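Local coordinates for glycoside hydrolase family 15, cellulose signaling associated protein envoy (Hypocrea jecorina, PDB 4WUJ) that probably senses blue light through an FMN-binding LOV domain of the PAS fold, the part of the protein in this chain, linking light to oxidative-stress signalling, at residues 39-44 with 73-78; 77-82 with 92-97; 8-13 with 52-57; 57-62 with 68-73. All coordinates share one frame; numbering follows the deposited sequence.

Interaction 1 of 4, residues 39-44 with 73-78; sequences SLTLCD and RNCRFL. With FMN (flavin mononucleotide), chain I.
Cys75 meets strand 39-44 through its sulfur, which lies 3.7 Å from Cys43 SG. That spacing is van der Waals contact, far too long for a disulfide. Traced outward, Cys75 CB packs against one face of the flavin at 3.5 Å from FMN C9A. With chi1 at -79°, SG swings anti to the carbonyl carbon and slides along the same face, 3.6 Å from FMN C5A, with Thr41 OG1 also in contact with the sulfur. On the ribityl chain, FMN O2' donates to Asn74 OD1 at 2.9 Å. The same OD1 accepts in its carbonyl plane, on a lone pair, from Arg76 N (2.9 Å), which closes an Asx turn around Cys75. Arg76 then grips the phosphate: NE points almost straight at FMN O2P (3.1 Å, 174°) and NH2 bonds O1P, with NH1 in a salt bridge to Asp49. Replacing Asn74 by alanine removes this shared acceptor, and would probably leave the O2' hydroxyl without its mate and the turn carrying Cys75 less fixed. Cys75 belongs to the Asn-Cys-Arg-Phe-Leu-Gln motif of LOV domains; its SG stands 4.5 Å from FMN C4A, unbonded, consistent with a thiol poised for the light-induced flavin adduct.

Interaction 2 of 4, residues 77-82 with 92-97; sequences FLQNSP and DAVQEM. With FMN (flavin mononucleotide), chain I.
Gln79, at the end of the 3-10 segment that begins at Cys75, faces Val94 and Met97 of helix 92-103 with FMN wedged beside them; the nearest CA atoms, those of Gln79 and Val94, are 9.0 Å apart. The hydrogen bonds of the Gln79 amide described here run to the cofactor. Gln79 NE2 donates to FMN O2 at 2.9 Å (161°) and to the ribityl O4' at 3.1 Å (163°), bridging the pyrimidine end of the ring and the sugar chain. A third approach, to FMN N1, is long and bent, a weak bond. Two well-directed acceptors on NE2 support the modelled amide orientation, which turns OE1 toward the helix. The remaining contacts are van der Waals packing against the amide and the flavin. Val94 CG2 rests 3.6 Å from Gln79 OE1, and CG1, its other branch, turns toward the phosphate. Met97 bends at chi3 (-60°), carrying CE to 3.5 Å from FMN N1, with Gln79 NE2 beside it at 3.8 Å. Leu78 CD1 lies against the opposite face of the flavin, 3.5 Å from FMN C4. With a leucine in place of Gln79, the amide donor disappears, and O2 and O4' would probably each lose a partner here. Gln79 is the glutamine of the Asn-Cys-Arg-Phe-Leu-Gln motif, bonding the pyrimidine end as in LOV domains, in a flavin pocket to which Asn113 and Arg98 also contribute.

Interaction 3 of 4, residues 8-13 with 52-57; sequences SASGID and IVYASP
Tyr54 receives Ser10 and Ile12 from a single N-terminal turn, yet its own hydroxyl and that of Ser10 both bond to the second subunit, an unusual division of one contact between two chains. The strand beneath is irregular as well: Val53 and Tyr54 both face Leu42, a classic beta bulge. Tyr54 CG stands anti to the backbone N (chi1 176°), sending the ring out to the turn. Ser10 OG approaches it obliquely, 3.7 Å from Tyr54 CE2. Ile12 comes in nearer the backbone, its CD1 tip 3.9 Å from Tyr54 CB. The turn is set by its own bonds. Gly11 N meets Ser8 O at 3.0 Å in a type I turn, and Ile12 N donates to Ser10 OG at 3.1 Å (159°), forming an ST turn. Ser8 OG also donates to Ile12 O (2.7 Å), arriving 37° above the carbonyl plane. In the second subunit, Asp35 bonds Ser10 OG and Cys36 N bonds Tyr54 OH, while Leu34 N bonds Asp13, the N-cap of helix 14-22. The turn thus meets the strand by van der Waals contact, whereas the hydroxyls of Ser10 and Tyr54 bond to the second subunit, which suggests that the arrangement depends partly on dimerisation.

Interaction 4 of 4, residues 57-62 with 68-73; sequences PGFYQL and PEIMGR
Tyr60 and Ile70 mark the closest backbone approach, 9.3 Å between their CA atoms, where helix 57-63 lies beside the end of helix 67-70 and the chain then reverses through a type II turn closed by Arg73 N and Ile70 O at 3.0 Å. Gly72 occupies the third position of this turn, which its positive phi of 83° suits. The side chain that bridges the two helices is Ile70. Its CG1 sits between the backbone N and the carbonyl carbon (chi1 64°), which directs that branch at two aromatic rings. At the Tyr60 ring CG1 comes in at the edge, near the ring plane, 3.6 Å from CE1. The terminal CD1 extends along the same edge to lie 3.7 Å from Tyr60 OH. Against Phe59 the meeting is oblique and looser, with CG1 4.1 Å from CE2. Tyr60 CD1 lies at the edge of the Phe59 ring, in its plane. These short helices belong to the PAS fold, where they lie between the second strand and the flavin-binding segment. Phe59 shows how they meet the sheet: its side chain also touches Ser39, Thr41 and Gln144 and comes within about 5 Å of FMN at the nearest atoms. Ile70 continues onto Ile52, Ala55 and Phe77. Toward the surface, Met71 SD approaches Tyr60 OH distantly, at 4.4 Å. Arg73 folds back so that Glu69 O lies 3.3 Å above the plane of the Arg73 guanidinium, offset toward its rim, while Glu69 itself forms a salt bridge with Lys116.

Overall arrangement
From the N terminus, the turn 8-13 opens interaction 3, which closes on strand 52-55 after helix 14-22 and strand 39-44. Interaction 1 starts inside that loop, on strand 39-44, and closes beyond it at 73-78, so the two cross; their strands are antiparallel neighbours in the sheet. Interaction 4 begins at Pro57, where interaction 3 ends, and closes a short helical loop nested within interaction 1. Interaction 2 follows in series, starting on the Phe77 and Leu78 that end interaction 1 and closing on helix 92-103. FMN joins interactions 1 and 2, whereas interaction 3 lies about 23 Å from interaction 2, between centres, at the subunit interface.

Interaction 1 of 4, residues 39-44 with 73-78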
# COMPACT_ATOMS: atom_id res chain seq x y z
N SER C 39 1.98 5.91 -4.52
CA SER C 39 0.93 6.19 -5.48
C SER C 39 0.86 5.06 -6.51
O SER C 39 1.88 4.67 -7.13
CB SER C 39 1.14 7.53 -6.13
OG SER C 39 0.44 7.62 -7.34
N LEU C 40 -0.32 4.48 -6.66
CA LEU C 40 -0.47 3.25 -7.44
C LEU C 40 -1.77 3.26 -8.19
O LEU C 40 -2.80 3.67 -7.64
CB LEU C 40 -0.43 2.03 -6.55
CG LEU C 40 -0.59 0.66 -7.21
CD1 LEU C 40 0.21 -0.40 -6.46
CD2 LEU C 40 -2.06 0.26 -7.32
N THR C 41 -1.71 2.86 -9.46
CA THR C 41 -2.91 2.63 -10.25
C THR C 41 -2.86 1.21 -10.79
O THR C 41 -1.80 0.62 -11.01
CB THR C 41 -3.09 3.66 -11.42
OG1 THR C 41 -2.06 3.48 -12.40
CG2 THR C 41 -3.05 5.08 -10.91
N LEU C 42 -4.04 0.65 -10.94
CA LEU C 42 -4.23 -0.64 -11.55
C LEU C 42 -5.19 -0.41 -12.72
O LEU C 42 -6.28 0.18 -12.56
CB LEU C 42 -4.84 -1.60 -10.54
CG LEU C 42 -4.90 -3.09 -10.82
CD1 LEU C 42 -3.57 -3.72 -11.20
CD2 LEU C 42 -5.43 -3.70 -9.52
N CYS C 43 -4.77 -0.87 -13.90
CA CYS C 43 -5.55 -0.65 -15.12
C CYS C 43 -5.83 -1.98 -15.78
O CYS C 43 -4.95 -2.83 -15.83
CB CYS C 43 -4.81 0.26 -16.08
SG CYS C 43 -4.60 1.96 -15.47
N ASP C 44 -7.07 -2.16 -16.24
CA ASP C 44 -7.41 -3.37 -16.93
C ASP C 44 -7.15 -3.15 -18.45
O ASP C 44 -8.00 -2.61 -19.16
CB ASP C 44 -8.87 -3.73 -16.67
CG ASP C 44 -9.24 -5.09 -17.24
OD1 ASP C 44 -8.52 -5.57 -18.14
OD2 ASP C 44 -10.26 -5.66 -16.80
N ARG C 73 -11.15 5.82 -16.07
CA ARG C 73 -10.47 6.66 -17.05
C ARG C 73 -9.08 6.11 -17.36
O ARG C 73 -8.46 5.38 -16.57
CB ARG C 73 -10.39 8.12 -16.55
CG ARG C 73 -11.77 8.68 -16.21
CD ARG C 73 -11.98 10.14 -16.60
NE ARG C 73 -10.88 11.01 -16.21
CZ ARG C 73 -10.95 12.35 -16.22
NH1 ARG C 73 -12.08 12.95 -16.58
NH2 ARG C 73 -9.90 13.09 -15.86
N ASN C 74 -8.60 6.46 -18.54
CA ASN C 74 -7.21 6.19 -18.92
C ASN C 74 -6.33 7.16 -18.17
O ASN C 74 -6.73 8.30 -17.91
CB ASN C 74 -6.98 6.37 -20.41
CG ASN C 74 -5.60 5.95 -20.85
OD1 ASN C 74 -4.65 6.67 -20.66
ND2 ASN C 74 -5.49 4.76 -21.45
N CYS C 75 -5.15 6.69 -17.81
CA CYS C 75 -4.18 7.48 -17.04
C CYS C 75 -3.60 8.72 -17.73
O CYS C 75 -2.93 9.56 -17.07
CB CYS C 75 -3.04 6.57 -16.64
SG CYS C 75 -3.47 5.52 -15.21
N ARG C 76 -3.85 8.88 -19.04
CA ARG C 76 -3.17 9.95 -19.79
C ARG C 76 -3.70 11.34 -19.37
O ARG C 76 -3.07 12.36 -19.64
CB ARG C 76 -3.31 9.77 -21.33
CG ARG C 76 -4.73 10.06 -21.78
CD ARG C 76 -4.91 10.03 -23.32
NE ARG C 76 -4.58 8.72 -23.84
CZ ARG C 76 -5.45 7.72 -23.96
NH1 ARG C 76 -6.69 7.87 -23.54
NH2 ARG C 76 -5.04 6.57 -24.45
N PHE C 77 -4.86 11.40 -18.72
CA PHE C 77 -5.35 12.69 -18.29
C PHE C 77 -4.31 13.39 -17.40
O PHE C 77 -4.37 14.60 -17.23
CB PHE C 77 -6.70 12.58 -17.58
CG PHE C 77 -6.63 11.87 -16.25
CD1 PHE C 77 -6.15 12.52 -15.12
CD2 PHE C 77 -7.05 10.56 -16.14
CE1 PHE C 77 -6.08 11.88 -13.92
CE2 PHE C 77 -6.99 9.90 -14.91
CZ PHE C 77 -6.50 10.57 -13.80
N LEU C 78 -3.34 12.64 -16.88
CA LEU C 78 -2.31 13.20 -16.02
C LEU C 78 -1.31 14.03 -16.79
O LEU C 78 -0.55 14.82 -16.23
CB LEU C 78 -1.58 12.07 -15.28
CG LEU C 78 -2.36 11.31 -14.19
CD1 LEU C 78 -1.55 10.11 -13.74
CD2 LEU C 78 -2.64 12.22 -13.02
N1 FMN I . 0.91 8.28 -17.93
C2 FMN I . 1.31 9.39 -17.22
O2 FMN I . 1.59 10.44 -17.80
N3 FMN I . 1.37 9.34 -15.83
C4 FMN I . 1.07 8.18 -15.14
O4 FMN I . 1.13 8.19 -13.91
C4A FMN I . 0.67 7.05 -15.86
N5 FMN I . 0.34 5.87 -15.19
C5A FMN I . -0.04 4.77 -15.90
C6 FMN I . -0.34 3.62 -15.20
C7 FMN I . -0.76 2.48 -15.88
C7M FMN I . -1.06 1.26 -15.07
C8 FMN I . -0.86 2.51 -17.29
C8M FMN I . -1.31 1.27 -18.03
C9 FMN I . -0.53 3.67 -17.99
C9A FMN I . -0.12 4.81 -17.30
N10 FMN I . 0.20 6.00 -17.97
C10 FMN I . 0.59 7.11 -17.25
C1' FMN I . 0.20 6.15 -19.48
C2' FMN I . -1.10 6.45 -20.19
O2' FMN I . -2.16 5.85 -19.49
C3' FMN I . -0.96 5.97 -21.67
O3' FMN I . -0.64 4.58 -21.72
C4' FMN I . 0.14 6.77 -22.40
O4' FMN I . -0.27 8.12 -22.49
C5' FMN I . 0.50 6.21 -23.79
O5' FMN I . -0.68 5.98 -24.54
P FMN I . -1.31 7.14 -25.44
O1P FMN I . -2.61 6.56 -25.99
O2P FMN I . -1.64 8.41 -24.72
O3P FMN I . -0.38 7.45 -26.56

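Interaction 2 of 4, residues 77-82 with 92-97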
# COMPACT_ATOMS: atom_id res chain seq x y z
N PHE C 77 -4.86 11.40 -18.72
CA PHE C 77 -5.35 12.69 -18.29
C PHE C 77 -4.31 13.39 -17.40
O PHE C 77 -4.37 14.60 -17.23
CB PHE C 77 -6.70 12.58 -17.58
CG PHE C 77 -6.63 11.87 -16.25
CD1 PHE C 77 -6.15 12.52 -15.12
CD2 PHE C 77 -7.05 10.56 -16.14
CE1 PHE C 77 -6.08 11.88 -13.92
CE2 PHE C 77 -6.99 9.90 -14.91
CZ PHE C 77 -6.50 10.57 -13.80
N LEU C 78 -3.34 12.64 -16.88
CA LEU C 78 -2.31 13.20 -16.02
C LEU C 78 -1.31 14.03 -16.79
O LEU C 78 -0.55 14.82 -16.23
CB LEU C 78 -1.58 12.07 -15.28
CG LEU C 78 -2.36 11.31 -14.19
CD1 LEU C 78 -1.55 10.11 -13.74
CD2 LEU C 78 -2.64 12.22 -13.02
N GLN C 79 -1.29 13.85 -18.10
CA GLN C 79 -0.40 14.64 -18.94
C GLN C 79 -1.03 15.98 -19.28
O GLN C 79 -0.39 16.81 -19.91
CB GLN C 79 -0.06 13.87 -20.22
CG GLN C 79 0.84 12.70 -20.01
CD GLN C 79 0.56 11.59 -21.03
OE1 GLN C 79 0.16 11.86 -22.16
NE2 GLN C 79 0.79 10.33 -20.63
N ASN C 80 -2.26 16.20 -18.85
CA ASN C 80 -3.03 17.38 -19.24
C ASN C 80 -3.34 18.36 -18.11
O ASN C 80 -3.96 18.00 -17.11
CB ASN C 80 -4.36 16.97 -19.87
CG ASN C 80 -4.19 16.26 -21.17
OD1 ASN C 80 -3.21 16.48 -21.90
ND2 ASN C 80 -5.13 15.38 -21.49
N SER C 81 -2.93 19.60 -18.32
CA SER C 81 -3.42 20.74 -17.55
C SER C 81 -4.39 21.54 -18.46
O SER C 81 -4.04 21.86 -19.61
CB SER C 81 -2.22 21.59 -17.08
OG SER C 81 -2.60 22.61 -16.17
N PRO C 82 -5.61 21.84 -17.97
CA PRO C 82 -6.52 22.69 -18.75
C PRO C 82 -5.98 24.12 -18.93
O PRO C 82 -6.51 24.91 -19.72
CB PRO C 82 -7.81 22.71 -17.91
CG PRO C 82 -7.36 22.42 -16.52
CD PRO C 82 -6.19 21.48 -16.66
N ASP C 92 9.10 11.74 -25.43
CA ASP C 92 9.37 10.37 -25.82
C ASP C 92 8.79 9.41 -24.76
O ASP C 92 8.63 8.22 -25.00
CB ASP C 92 10.88 10.16 -25.97
CG ASP C 92 11.46 10.85 -27.25
OD1 ASP C 92 10.75 11.00 -28.28
OD2 ASP C 92 12.65 11.25 -27.20
N ALA C 93 8.51 9.95 -23.58
CA ALA C 93 8.03 9.15 -22.46
C ALA C 93 6.70 8.49 -22.84
O ALA C 93 6.58 7.28 -22.75
CB ALA C 93 7.87 10.02 -21.25
N VAL C 94 5.78 9.30 -23.34
CA VAL C 94 4.49 8.82 -23.81
C VAL C 94 4.58 7.60 -24.75
O VAL C 94 3.90 6.59 -24.48
CB VAL C 94 3.67 9.96 -24.46
CG1 VAL C 94 2.37 9.45 -25.05
CG2 VAL C 94 3.38 11.02 -23.43
N GLN C 95 5.39 7.68 -25.82
CA GLN C 95 5.54 6.54 -26.75
C GLN C 95 6.16 5.32 -26.09
O GLN C 95 5.76 4.17 -26.36
CB GLN C 95 6.48 6.79 -27.95
CG GLN C 95 6.49 8.13 -28.61
CD GLN C 95 7.52 8.15 -29.77
OE1 GLN C 95 7.51 7.27 -30.65
NE2 GLN C 95 8.43 9.13 -29.74
N GLU C 96 7.21 5.57 -25.32
CA GLU C 96 7.87 4.49 -24.59
C GLU C 96 6.81 3.77 -23.72
O GLU C 96 6.70 2.55 -23.76
CB GLU C 96 9.02 5.03 -23.74
CG GLU C 96 10.23 4.09 -23.64
CD GLU C 96 11.26 4.50 -22.56
OE1 GLU C 96 11.40 5.71 -22.24
OE2 GLU C 96 11.91 3.58 -22.01
N MET C 97 6.00 4.53 -22.98
CA MET C 97 4.96 3.89 -22.16
C MET C 97 3.99 3.12 -23.09
O MET C 97 3.71 1.95 -22.86
CB MET C 97 4.21 4.94 -21.35
CG MET C 97 4.97 5.39 -20.09
SD MET C 97 4.06 6.50 -19.01
CE MET C 97 3.71 7.89 -20.06
N1 FMN I . 0.91 8.28 -17.93
C2 FMN I . 1.31 9.39 -17.22
O2 FMN I . 1.59 10.44 -17.80
N3 FMN I . 1.37 9.34 -15.83
C4 FMN I . 1.07 8.18 -15.14
O4 FMN I . 1.13 8.19 -13.91
C4A FMN I . 0.67 7.05 -15.86
N5 FMN I . 0.34 5.87 -15.19
C5A FMN I . -0.04 4.77 -15.90
C6 FMN I . -0.34 3.62 -15.20
C7 FMN I . -0.76 2.48 -15.88
C7M FMN I . -1.06 1.26 -15.07
C8 FMN I . -0.86 2.51 -17.29
C8M FMN I . -1.31 1.27 -18.03
C9 FMN I . -0.53 3.67 -17.99
C9A FMN I . -0.12 4.81 -17.30
N10 FMN I . 0.20 6.00 -17.97
C10 FMN I . 0.59 7.11 -17.25
C1' FMN I . 0.20 6.15 -19.48
C2' FMN I . -1.10 6.45 -20.19
O2' FMN I . -2.16 5.85 -19.49
C3' FMN I . -0.96 5.97 -21.67
O3' FMN I . -0.64 4.58 -21.72
C4' FMN I . 0.14 6.77 -22.40
O4' FMN I . -0.27 8.12 -22.49
C5' FMN I . 0.50 6.21 -23.79
O5' FMN I . -0.68 5.98 -24.54
P FMN I . -1.31 7.14 -25.44
O1P FMN I . -2.61 6.56 -25.99
O2P FMN I . -1.64 8.41 -24.72
O3P FMN I . -0.38 7.45 -26.56

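Interaction 3 of 4, residues 8-13 with 52-57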
# COMPACT_ATOMS: atom_id res chain seq x y z
N SER C 8 -9.21 -5.42 2.74
CA SER C 8 -9.27 -4.77 1.41
C SER C 8 -10.68 -4.28 1.09
O SER C 8 -11.50 -5.05 0.60
CB SER C 8 -8.81 -5.72 0.31
OG SER C 8 -8.90 -5.08 -0.95
N ALA C 9 -10.97 -3.02 1.38
CA ALA C 9 -12.30 -2.50 1.09
C ALA C 9 -12.64 -2.57 -0.42
O ALA C 9 -13.82 -2.64 -0.78
CB ALA C 9 -12.43 -1.07 1.59
N SER C 10 -11.64 -2.56 -1.29
CA SER C 10 -11.90 -2.65 -2.75
C SER C 10 -12.09 -4.10 -3.22
O SER C 10 -12.49 -4.34 -4.35
CB SER C 10 -10.72 -2.06 -3.55
OG SER C 10 -9.63 -2.96 -3.52
N GLY C 11 -11.77 -5.07 -2.36
CA GLY C 11 -11.87 -6.47 -2.73
C GLY C 11 -10.65 -6.99 -3.44
O GLY C 11 -10.48 -8.20 -3.60
N ILE C 12 -9.81 -6.07 -3.90
CA ILE C 12 -8.65 -6.41 -4.69
C ILE C 12 -7.46 -6.66 -3.80
O ILE C 12 -7.22 -5.91 -2.86
CB ILE C 12 -8.31 -5.25 -5.62
CG1 ILE C 12 -9.42 -5.10 -6.69
CG2 ILE C 12 -6.98 -5.46 -6.25
CD1 ILE C 12 -9.34 -3.80 -7.43
N ASP C 13 -6.69 -7.70 -4.11
CA ASP C 13 -5.51 -8.03 -3.32
C ASP C 13 -4.29 -7.30 -3.86
O ASP C 13 -3.39 -7.90 -4.44
CB ASP C 13 -5.27 -9.54 -3.30
CG ASP C 13 -4.14 -9.94 -2.34
OD1 ASP C 13 -3.67 -9.06 -1.59
OD2 ASP C 13 -3.73 -11.12 -2.33
N ILE C 52 -8.56 2.79 -15.42
CA ILE C 52 -8.23 2.61 -14.00
C ILE C 52 -9.37 1.85 -13.29
O ILE C 52 -10.53 2.26 -13.37
CB ILE C 52 -8.02 3.94 -13.30
CG1 ILE C 52 -6.80 4.65 -13.85
CG2 ILE C 52 -7.82 3.75 -11.77
CD1 ILE C 52 -6.84 6.14 -13.55
N VAL C 53 -9.02 0.74 -12.63
CA VAL C 53 -9.99 0.01 -11.83
C VAL C 53 -9.69 0.13 -10.33
O VAL C 53 -10.51 -0.25 -9.50
CB VAL C 53 -10.08 -1.47 -12.24
CG1 VAL C 53 -10.56 -1.58 -13.67
CG2 VAL C 53 -8.78 -2.18 -12.09
N TYR C 54 -8.51 0.68 -10.01
CA TYR C 54 -8.10 0.95 -8.64
C TYR C 54 -6.98 1.98 -8.62
O TYR C 54 -5.98 1.83 -9.36
CB TYR C 54 -7.59 -0.35 -7.97
CG TYR C 54 -7.06 -0.13 -6.59
CD1 TYR C 54 -5.72 0.20 -6.36
CD2 TYR C 54 -7.91 -0.24 -5.47
CE1 TYR C 54 -5.24 0.40 -5.05
CE2 TYR C 54 -7.44 -0.05 -4.19
CZ TYR C 54 -6.11 0.29 -3.97
OH TYR C 54 -5.72 0.49 -2.67
N ALA C 55 -7.11 2.98 -7.74
CA ALA C 55 -6.01 3.87 -7.40
C ALA C 55 -5.84 3.93 -5.87
O ALA C 55 -6.84 3.96 -5.11
CB ALA C 55 -6.27 5.24 -7.95
N SER C 56 -4.59 3.94 -5.42
CA SER C 56 -4.28 3.94 -3.98
C SER C 56 -4.57 5.29 -3.32
O SER C 56 -4.71 6.29 -4.00
CB SER C 56 -2.79 3.64 -3.77
OG SER C 56 -2.00 4.60 -4.45
N PRO C 57 -4.69 5.32 -1.98
CA PRO C 57 -4.68 6.62 -1.27
C PRO C 57 -3.51 7.54 -1.70
O PRO C 57 -3.67 8.74 -1.91
CB PRO C 57 -4.54 6.22 0.22
CG PRO C 57 -5.19 4.81 0.26
CD PRO C 57 -4.78 4.17 -1.05

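Interaction 4 of 4, residues 57-62 with 68-73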
# COMPACT_ATOMS: atom_id res chain seq x y z
N PRO C 57 -4.69 5.32 -1.98
CA PRO C 57 -4.68 6.62 -1.27
C PRO C 57 -3.51 7.54 -1.70
O PRO C 57 -3.67 8.74 -1.91
CB PRO C 57 -4.54 6.22 0.22
CG PRO C 57 -5.19 4.81 0.26
CD PRO C 57 -4.78 4.17 -1.05
N GLY C 58 -2.33 6.97 -1.81
CA GLY C 58 -1.18 7.72 -2.29
C GLY C 58 -1.42 8.40 -3.66
O GLY C 58 -0.86 9.46 -3.92
N PHE C 59 -2.22 7.79 -4.54
CA PHE C 59 -2.45 8.41 -5.86
C PHE C 59 -3.33 9.63 -5.70
O PHE C 59 -3.08 10.67 -6.31
CB PHE C 59 -3.09 7.44 -6.84
CG PHE C 59 -3.46 8.06 -8.20
CD1 PHE C 59 -2.52 8.06 -9.27
CD2 PHE C 59 -4.74 8.60 -8.41
CE1 PHE C 59 -2.86 8.60 -10.53
CE2 PHE C 59 -5.10 9.14 -9.65
CZ PHE C 59 -4.16 9.13 -10.73
N TYR C 60 -4.38 9.52 -4.90
CA TYR C 60 -5.23 10.69 -4.69
C TYR C 60 -4.46 11.81 -3.94
O TYR C 60 -4.69 13.00 -4.17
CB TYR C 60 -6.49 10.28 -3.97
CG TYR C 60 -7.28 9.20 -4.69
CD1 TYR C 60 -7.76 9.42 -5.98
CD2 TYR C 60 -7.56 7.98 -4.09
CE1 TYR C 60 -8.50 8.45 -6.66
CE2 TYR C 60 -8.31 6.98 -4.78
CZ TYR C 60 -8.78 7.25 -6.06
OH TYR C 60 -9.50 6.31 -6.76
N GLN C 61 -3.51 11.43 -3.10
CA GLN C 61 -2.73 12.42 -2.36
C GLN C 61 -1.70 13.07 -3.29
O GLN C 61 -1.44 14.27 -3.22
CB GLN C 61 -2.03 11.77 -1.14
CG GLN C 61 -1.32 12.74 -0.23
CD GLN C 61 -2.27 13.39 0.74
OE1 GLN C 61 -3.20 14.08 0.33
NE2 GLN C 61 -2.08 13.14 2.03
N LEU C 62 -1.08 12.27 -4.14
CA LEU C 62 -0.11 12.83 -5.06
C LEU C 62 -0.79 13.74 -6.08
O LEU C 62 -0.34 14.84 -6.31
CB LEU C 62 0.70 11.76 -5.78
CG LEU C 62 1.46 12.28 -7.00
CD1 LEU C 62 2.62 13.21 -6.57
CD2 LEU C 62 1.98 11.15 -7.81
N PRO C 68 -13.98 9.26 -7.89
CA PRO C 68 -15.03 9.32 -8.92
C PRO C 68 -14.64 10.21 -10.09
O PRO C 68 -15.24 10.12 -11.15
CB PRO C 68 -16.24 9.92 -8.17
CG PRO C 68 -15.84 9.92 -6.68
CD PRO C 68 -14.36 10.02 -6.69
N GLU C 69 -13.66 11.07 -9.88
CA GLU C 69 -13.09 11.89 -10.94
C GLU C 69 -12.20 11.07 -11.92
O GLU C 69 -12.13 11.41 -13.10
CB GLU C 69 -12.25 13.05 -10.32
CG GLU C 69 -13.01 13.98 -9.35
CD GLU C 69 -12.16 15.17 -8.80
OE1 GLU C 69 -10.94 15.07 -8.56
OE2 GLU C 69 -12.74 16.25 -8.61
N ILE C 70 -11.56 9.99 -11.45
CA ILE C 70 -10.55 9.28 -12.24
C ILE C 70 -10.87 7.79 -12.54
O ILE C 70 -10.40 7.21 -13.52
CB ILE C 70 -9.18 9.43 -11.59
CG1 ILE C 70 -9.13 8.77 -10.21
CG2 ILE C 70 -8.81 10.90 -11.48
CD1 ILE C 70 -8.75 7.32 -10.23
N MET C 71 -11.71 7.16 -11.75
CA MET C 71 -12.04 5.77 -12.00
C MET C 71 -12.66 5.54 -13.37
O MET C 71 -13.53 6.28 -13.80
CB MET C 71 -13.04 5.27 -10.95
CG MET C 71 -12.82 3.82 -10.58
SD MET C 71 -11.33 3.54 -9.61
CE MET C 71 -12.14 2.52 -8.39
N GLY C 72 -12.24 4.46 -14.03
CA GLY C 72 -12.74 4.12 -15.35
C GLY C 72 -12.02 4.89 -16.45
O GLY C 72 -12.25 4.64 -17.61
N ARG C 73 -11.15 5.82 -16.07
CA ARG C 73 -10.47 6.66 -17.05
C ARG C 73 -9.08 6.11 -17.36
O ARG C 73 -8.46 5.38 -16.57
CB ARG C 73 -10.39 8.12 -16.55
CG ARG C 73 -11.77 8.68 -16.21
CD ARG C 73 -11.98 10.14 -16.60
NE ARG C 73 -10.88 11.01 -16.21
CZ ARG C 73 -10.95 12.35 -16.22
NH1 ARG C 73 -12.08 12.95 -16.58
NH2 ARG C 73 -9.90 13.09 -15.86